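Local coordinates for protein ribose-phosphate pyrophosphokinase (Thermus thermophilus, PDB 7PN0) that probably catalyses the transfer of a diphosphate group from ATP to ribose 5-phosphate, yielding phosphoribosyl pyrophosphate (PRPP), and is seen here with bound ADP, at residues 55-60 against 87-92; 242-247 against 262-267. One frame throughout, in Å; residues are numbered along the deposited sequence.

In the fold
Both contacts join neighbouring parallel strands where a helix bridges the two segments, one in each half of the chain. Interaction 1 (55-60 with 87-92) lies in the N-terminal domain, at the C-terminal ends of two adjacent inner strands of the five-stranded parallel sheet; interaction 2 (242-247 with 262-267) lies in the larger mixed sheet of the C-terminal half. Their centres are 23 Å apart, and their nearest atoms, about 6 Å apart, do not touch. Only interaction 1 contains a residue of the ADP pocket, S92, whose side chain is about 5 Å from a bound ADP. Interaction 2 is structural packing within its sheet, about 16 Å from the centre of the chain, against about 8 Å for interaction 1.

Interaction 1 of 2, residues 55-60 against 87-92; sequences VQSFVP and VIPYFS
Q56 N donates to V87 O at 2.9 Å, and F58 N to Y90 O at 3.0 Å; both bonds are nearly straight at hydrogen. Between them the S57 hydroxyl reaches across: its OG accepts from Y90 N at 3.2 Å in a more bent bond (137° at hydrogen) and also pairs with T272 O, so two backbone groups grip it. The same OG lies against the P89 ring, 3.2 Å from CD. I88 CA points its hydrogen at Q56 O, a CA-H...O contact of 3.2 Å.

F58 makes the largest single contribution to the packing. With CG anti to its carbonyl carbon (chi1 -80°), its ring receives the edge of F91 over one face in a T-shaped stack, centroids 5.2 Å apart and planes at 71°, while CE1 meets I88 CG2. S92 OG closes on F58 CB at 3.2 Å and is hydrogen-bonded to N38 of a second subunit; S92 is also one of the residues of the ADP pocket. V55 CG2 packs on V87 CB.

V55 and V87 form a parallel bridge between the adjacent strands 51-55 and 83-88, which helix 62-78 connects in a beta-alpha-beta unit. F58 and I88 also touch helices 62-78 and 107-118, whereas V55 and P89 face helix 12-21.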
loop_
_atom_site.group_PDB
_atom_site.type_symbol
_atom_site.label_atom_id
_atom_site.label_comp_id
_atom_site.label_asym_id
_atom_site.label_seq_id
_atom_site.Cartn_x
_atom_site.Cartn_y
_atom_site.Cartn_z
ATOM N N VAL A 55 10.146 -21.725 10.474
ATOM C CA VAL A 55 11.352 -21.476 11.316
ATOM C C VAL A 55 12.586 -21.206 10.438
ATOM O O VAL A 55 13.036 -22.068 9.645
ATOM C CB VAL A 55 11.590 -22.653 12.279
ATOM C CG1 VAL A 55 12.711 -22.392 13.244
ATOM C CG2 VAL A 55 10.327 -22.998 13.053
ATOM N N GLN A 56 13.253 -20.097 10.695
ATOM C CA GLN A 56 14.557 -19.793 10.032
ATOM C C GLN A 56 15.347 -18.827 10.893
ATOM O O GLN A 56 14.805 -17.766 11.236
ATOM C CB GLN A 56 14.332 -19.198 8.646
ATOM C CG GLN A 56 15.624 -19.079 7.858
ATOM C CD GLN A 56 15.912 -20.346 7.096
ATOM O OE1 GLN A 56 16.069 -21.433 7.666
ATOM N NE2 GLN A 56 15.940 -20.224 5.789
ATOM N N SER A 57 16.594 -19.187 11.239
ATOM C CA SER A 57 17.546 -18.276 11.918
ATOM C C SER A 57 18.505 -17.706 10.879
ATOM O O SER A 57 18.779 -18.372 9.853
ATOM C CB SER A 57 18.265 -18.944 13.064
ATOM O OG SER A 57 17.392 -19.064 14.158
ATOM N N PHE A 58 19.016 -16.499 11.145
ATOM C CA PHE A 58 19.930 -15.764 10.249
ATOM C C PHE A 58 21.364 -16.181 10.564
ATOM O O PHE A 58 22.118 -15.394 11.129
ATOM C CB PHE A 58 19.723 -14.263 10.421
ATOM C CG PHE A 58 18.531 -13.725 9.691
ATOM C CD1 PHE A 58 17.246 -14.123 10.021
ATOM C CD2 PHE A 58 18.693 -12.855 8.626
ATOM C CE1 PHE A 58 16.147 -13.689 9.296
ATOM C CE2 PHE A 58 17.579 -12.390 7.935
ATOM C CZ PHE A 58 16.311 -12.765 8.316
ATOM N N VAL A 59 21.709 -17.411 10.191
ATOM C CA VAL A 59 23.062 -18.011 10.363
ATOM C C VAL A 59 23.643 -18.318 8.986
ATOM O O VAL A 59 22.919 -18.379 7.975
ATOM C CB VAL A 59 22.997 -19.275 11.239
ATOM C CG1 VAL A 59 22.511 -18.966 12.655
ATOM C CG2 VAL A 59 22.107 -20.327 10.618
ATOM N N PRO A 60 24.982 -18.475 8.881
ATOM C CA PRO A 60 25.601 -18.656 7.567
ATOM C C PRO A 60 25.111 -19.945 6.930
ATOM O O PRO A 60 24.995 -20.923 7.634
ATOM C CB PRO A 60 27.113 -18.636 7.838
ATOM C CG PRO A 60 27.230 -17.888 9.156
ATOM C CD PRO A 60 25.981 -18.227 9.936
ATOM N N VAL A 87 8.903 -17.419 12.079
ATOM C CA VAL A 87 9.594 -17.760 13.347
ATOM C C VAL A 87 11.089 -17.603 13.096
ATOM O O VAL A 87 11.679 -18.399 12.372
ATOM C CB VAL A 87 9.214 -19.149 13.864
ATOM C CG1 VAL A 87 9.908 -19.401 15.177
ATOM C CG2 VAL A 87 7.700 -19.278 13.999
ATOM N N ILE A 88 11.660 -16.569 13.671
ATOM C CA ILE A 88 13.060 -16.148 13.413
ATOM C C ILE A 88 13.725 -16.164 14.769
ATOM O O ILE A 88 13.777 -15.144 15.452
ATOM C CB ILE A 88 13.144 -14.745 12.770
ATOM C CG1 ILE A 88 12.291 -14.677 11.504
ATOM C CG2 ILE A 88 14.596 -14.394 12.524
ATOM C CD1 ILE A 88 12.232 -13.281 10.897
ATOM N N PRO A 89 14.261 -17.318 15.197
ATOM C CA PRO A 89 14.823 -17.415 16.546
ATOM C C PRO A 89 16.017 -16.479 16.733
ATOM O O PRO A 89 16.083 -15.848 17.778
ATOM C CB PRO A 89 15.198 -18.895 16.694
ATOM C CG PRO A 89 14.349 -19.577 15.692
ATOM C CD PRO A 89 14.215 -18.621 14.512
ATOM N N TYR A 90 16.865 -16.322 15.719
ATOM C CA TYR A 90 17.981 -15.353 15.751
ATOM C C TYR A 90 17.893 -14.426 14.535
ATOM O O TYR A 90 18.112 -14.876 13.442
ATOM C CB TYR A 90 19.340 -16.024 15.775
ATOM C CG TYR A 90 20.521 -15.078 15.681
ATOM C CD1 TYR A 90 20.607 -13.947 16.480
ATOM C CD2 TYR A 90 21.524 -15.276 14.743
ATOM C CE1 TYR A 90 21.667 -13.049 16.357
ATOM C CE2 TYR A 90 22.597 -14.403 14.612
ATOM C CZ TYR A 90 22.659 -13.277 15.416
ATOM O OH TYR A 90 23.729 -12.437 15.327
ATOM N N PHE A 91 17.647 -13.155 14.797
ATOM C CA PHE A 91 17.517 -12.106 13.767
ATOM C C PHE A 91 18.815 -11.298 13.804
ATOM O O PHE A 91 18.875 -10.292 14.515
ATOM C CB PHE A 91 16.279 -11.249 13.999
ATOM C CG PHE A 91 16.057 -10.216 12.936
ATOM C CD1 PHE A 91 16.414 -10.447 11.606
ATOM C CD2 PHE A 91 15.522 -8.983 13.250
ATOM C CE1 PHE A 91 16.176 -9.510 10.621
ATOM C CE2 PHE A 91 15.302 -8.035 12.255
ATOM C CZ PHE A 91 15.608 -8.306 10.944
ATOM N N SER A 92 19.825 -11.799 13.093
ATOM C CA SER A 92 21.204 -11.226 13.125
ATOM C C SER A 92 21.149 -9.748 12.742
ATOM O O SER A 92 21.907 -8.929 13.328
ATOM C CB SER A 92 22.114 -11.994 12.220
ATOM O OG SER A 92 21.794 -11.817 10.839
#

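Interaction 2 of 2, residues 242-247 against 262-267; sequences VYAAAT and SPVKEV
Two backbone bonds join the segments, K265 N to V242 O at 2.9 Å and A244 N to E266 O at 3.1 Å, both nearly straight. A244 and V267 pair in parallel, with a CA-H...O contact from V267 CA to A244 O.

The Y243 ring lies against K265 and E266 of the neighbouring segment. Its CG stands anti to the carbonyl carbon (chi1 -74°), which swings the ring over toward K265, and K265 CB sits above one face in a CH-pi contact, 3.8 Å from the centroid and 16° off the ring normal, displaced toward the hydroxyl end. E266 CB comes up obliquely to the CD2 and CE2 side, 3.9 Å from CD2. Were Y243 reduced to an alanine, K265 CB would probably lose the aromatic face beneath it and a gap would be likely to open beside E266 CB. The K265 chain bends at CB-CG, and its amine leads away from the contact. The E266 carboxylate extends beyond the ring to Y153, R157 and R282, so its charge has two arginine partners and is probably well compensated.

Strand 241-246, helix 255-261 and strand 266-270 form a beta-alpha-beta crossover in the C-terminal half of this PRTase-like fold, and the contact closes it where the chain leaves the helix. There S262 OG accepts from V264 N in an ST turn, and a water links V242 N to P263 O.

On the side of the sheet bearing A244 and V267, A244 CB meets V264 CG2 at 4.2 Å and touches helix 225-236 at L227. Y243, on the other side, packs against Y153, F154 and R157 of helix 147-157.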
loop_
_atom_site.group_PDB
_atom_site.type_symbol
_atom_site.label_atom_id
_atom_site.label_comp_id
_atom_site.label_asym_id
_atom_site.label_seq_id
_atom_site.Cartn_x
_atom_site.Cartn_y
_atom_site.Cartn_z
ATOM N N VAL A 242 35.116 -17.180 35.819
ATOM C CA VAL A 242 34.103 -16.470 34.978
ATOM C C VAL A 242 33.272 -17.522 34.236
ATOM O O VAL A 242 33.856 -18.411 33.640
ATOM C CB VAL A 242 34.722 -15.455 33.997
ATOM C CG1 VAL A 242 33.619 -14.592 33.404
ATOM C CG2 VAL A 242 35.762 -14.557 34.655
ATOM N N TYR A 243 31.948 -17.428 34.361
ATOM C CA TYR A 243 30.947 -18.177 33.567
ATOM C C TYR A 243 30.239 -17.173 32.673
ATOM O O TYR A 243 29.922 -16.102 33.183
ATOM C CB TYR A 243 29.915 -18.857 34.459
ATOM C CG TYR A 243 30.468 -20.071 35.157
ATOM C CD1 TYR A 243 31.293 -19.954 36.270
ATOM C CD2 TYR A 243 30.157 -21.342 34.702
ATOM C CE1 TYR A 243 31.823 -21.083 36.890
ATOM C CE2 TYR A 243 30.636 -22.474 35.344
ATOM C CZ TYR A 243 31.481 -22.341 36.429
ATOM O OH TYR A 243 31.955 -23.472 37.020
ATOM N N ALA A 244 30.058 -17.494 31.401
ATOM C CA ALA A 244 29.450 -16.562 30.424
ATOM C C ALA A 244 28.215 -17.229 29.849
ATOM O O ALA A 244 28.239 -18.464 29.669
ATOM C CB ALA A 244 30.404 -16.242 29.341
ATOM N N ALA A 245 27.207 -16.432 29.511
ATOM C CA ALA A 245 26.027 -16.934 28.799
ATOM C C ALA A 245 25.547 -15.871 27.824
ATOM O O ALA A 245 25.844 -14.675 28.018
ATOM C CB ALA A 245 24.971 -17.342 29.785
ATOM N N ALA A 246 24.840 -16.310 26.800
ATOM C CA ALA A 246 24.205 -15.422 25.810
ATOM C C ALA A 246 22.966 -16.130 25.303
ATOM O O ALA A 246 22.897 -17.385 25.448
ATOM C CB ALA A 246 25.153 -15.100 24.673
ATOM N N THR A 247 22.071 -15.396 24.656
ATOM C CA THR A 247 20.959 -16.053 23.927
ATOM C C THR A 247 21.495 -16.748 22.677
ATOM O O THR A 247 21.270 -17.988 22.503
ATOM C CB THR A 247 19.818 -15.090 23.599
ATOM O OG1 THR A 247 19.326 -14.532 24.830
ATOM C CG2 THR A 247 18.751 -15.844 22.860
ATOM N N SER A 262 40.788 -18.799 26.384
ATOM C CA SER A 262 40.316 -17.990 27.540
ATOM C C SER A 262 40.242 -18.864 28.782
ATOM O O SER A 262 39.925 -20.049 28.707
ATOM C CB SER A 262 38.960 -17.364 27.230
ATOM O OG SER A 262 38.395 -16.713 28.358
ATOM N N PRO A 263 40.496 -18.302 29.978
ATOM C CA PRO A 263 40.254 -19.023 31.226
ATOM C C PRO A 263 38.766 -19.180 31.566
ATOM O O PRO A 263 38.444 -19.692 32.607
ATOM C CB PRO A 263 40.943 -18.158 32.295
ATOM C CG PRO A 263 41.038 -16.786 31.690
ATOM C CD PRO A 263 41.135 -16.999 30.193
ATOM N N VAL A 264 37.871 -18.699 30.708
ATOM C CA VAL A 264 36.406 -18.803 30.992
ATOM C C VAL A 264 36.060 -20.266 31.298
ATOM O O VAL A 264 36.478 -21.148 30.550
ATOM C CB VAL A 264 35.554 -18.233 29.838
ATOM C CG1 VAL A 264 35.680 -19.047 28.564
ATOM C CG2 VAL A 264 34.110 -18.045 30.254
ATOM N N LYS A 265 35.297 -20.522 32.353
ATOM C CA LYS A 265 35.005 -21.905 32.768
ATOM C C LYS A 265 34.084 -22.558 31.764
ATOM O O LYS A 265 34.209 -23.765 31.510
ATOM C CB LYS A 265 34.323 -21.957 34.133
ATOM C CG LYS A 265 35.294 -21.804 35.291
ATOM C CD LYS A 265 36.357 -22.891 35.278
ATOM C CE LYS A 265 37.210 -22.901 36.526
ATOM N NZ LYS A 265 37.995 -24.152 36.588
ATOM N N GLU A 266 33.066 -21.814 31.349
ATOM C CA GLU A 266 32.016 -22.399 30.508
ATOM C C GLU A 266 31.305 -21.265 29.792
ATOM O O GLU A 266 31.224 -20.152 30.367
ATOM C CB GLU A 266 31.050 -23.176 31.383
ATOM C CG GLU A 266 30.115 -24.058 30.621
ATOM C CD GLU A 266 29.464 -25.083 31.539
ATOM O OE1 GLU A 266 28.381 -24.827 32.022
ATOM O OE2 GLU A 266 30.087 -26.119 31.778
ATOM N N VAL A 267 30.772 -21.582 28.626
ATOM C CA VAL A 267 30.001 -20.607 27.810
ATOM C C VAL A 267 28.719 -21.314 27.393
ATOM O O VAL A 267 28.807 -22.350 26.701
ATOM C CB VAL A 267 30.822 -20.123 26.609
ATOM C CG1 VAL A 267 30.039 -19.091 25.798
ATOM C CG2 VAL A 267 32.170 -19.561 27.067
HETATM O O HOH W 1 37.529 -18.641 34.791
#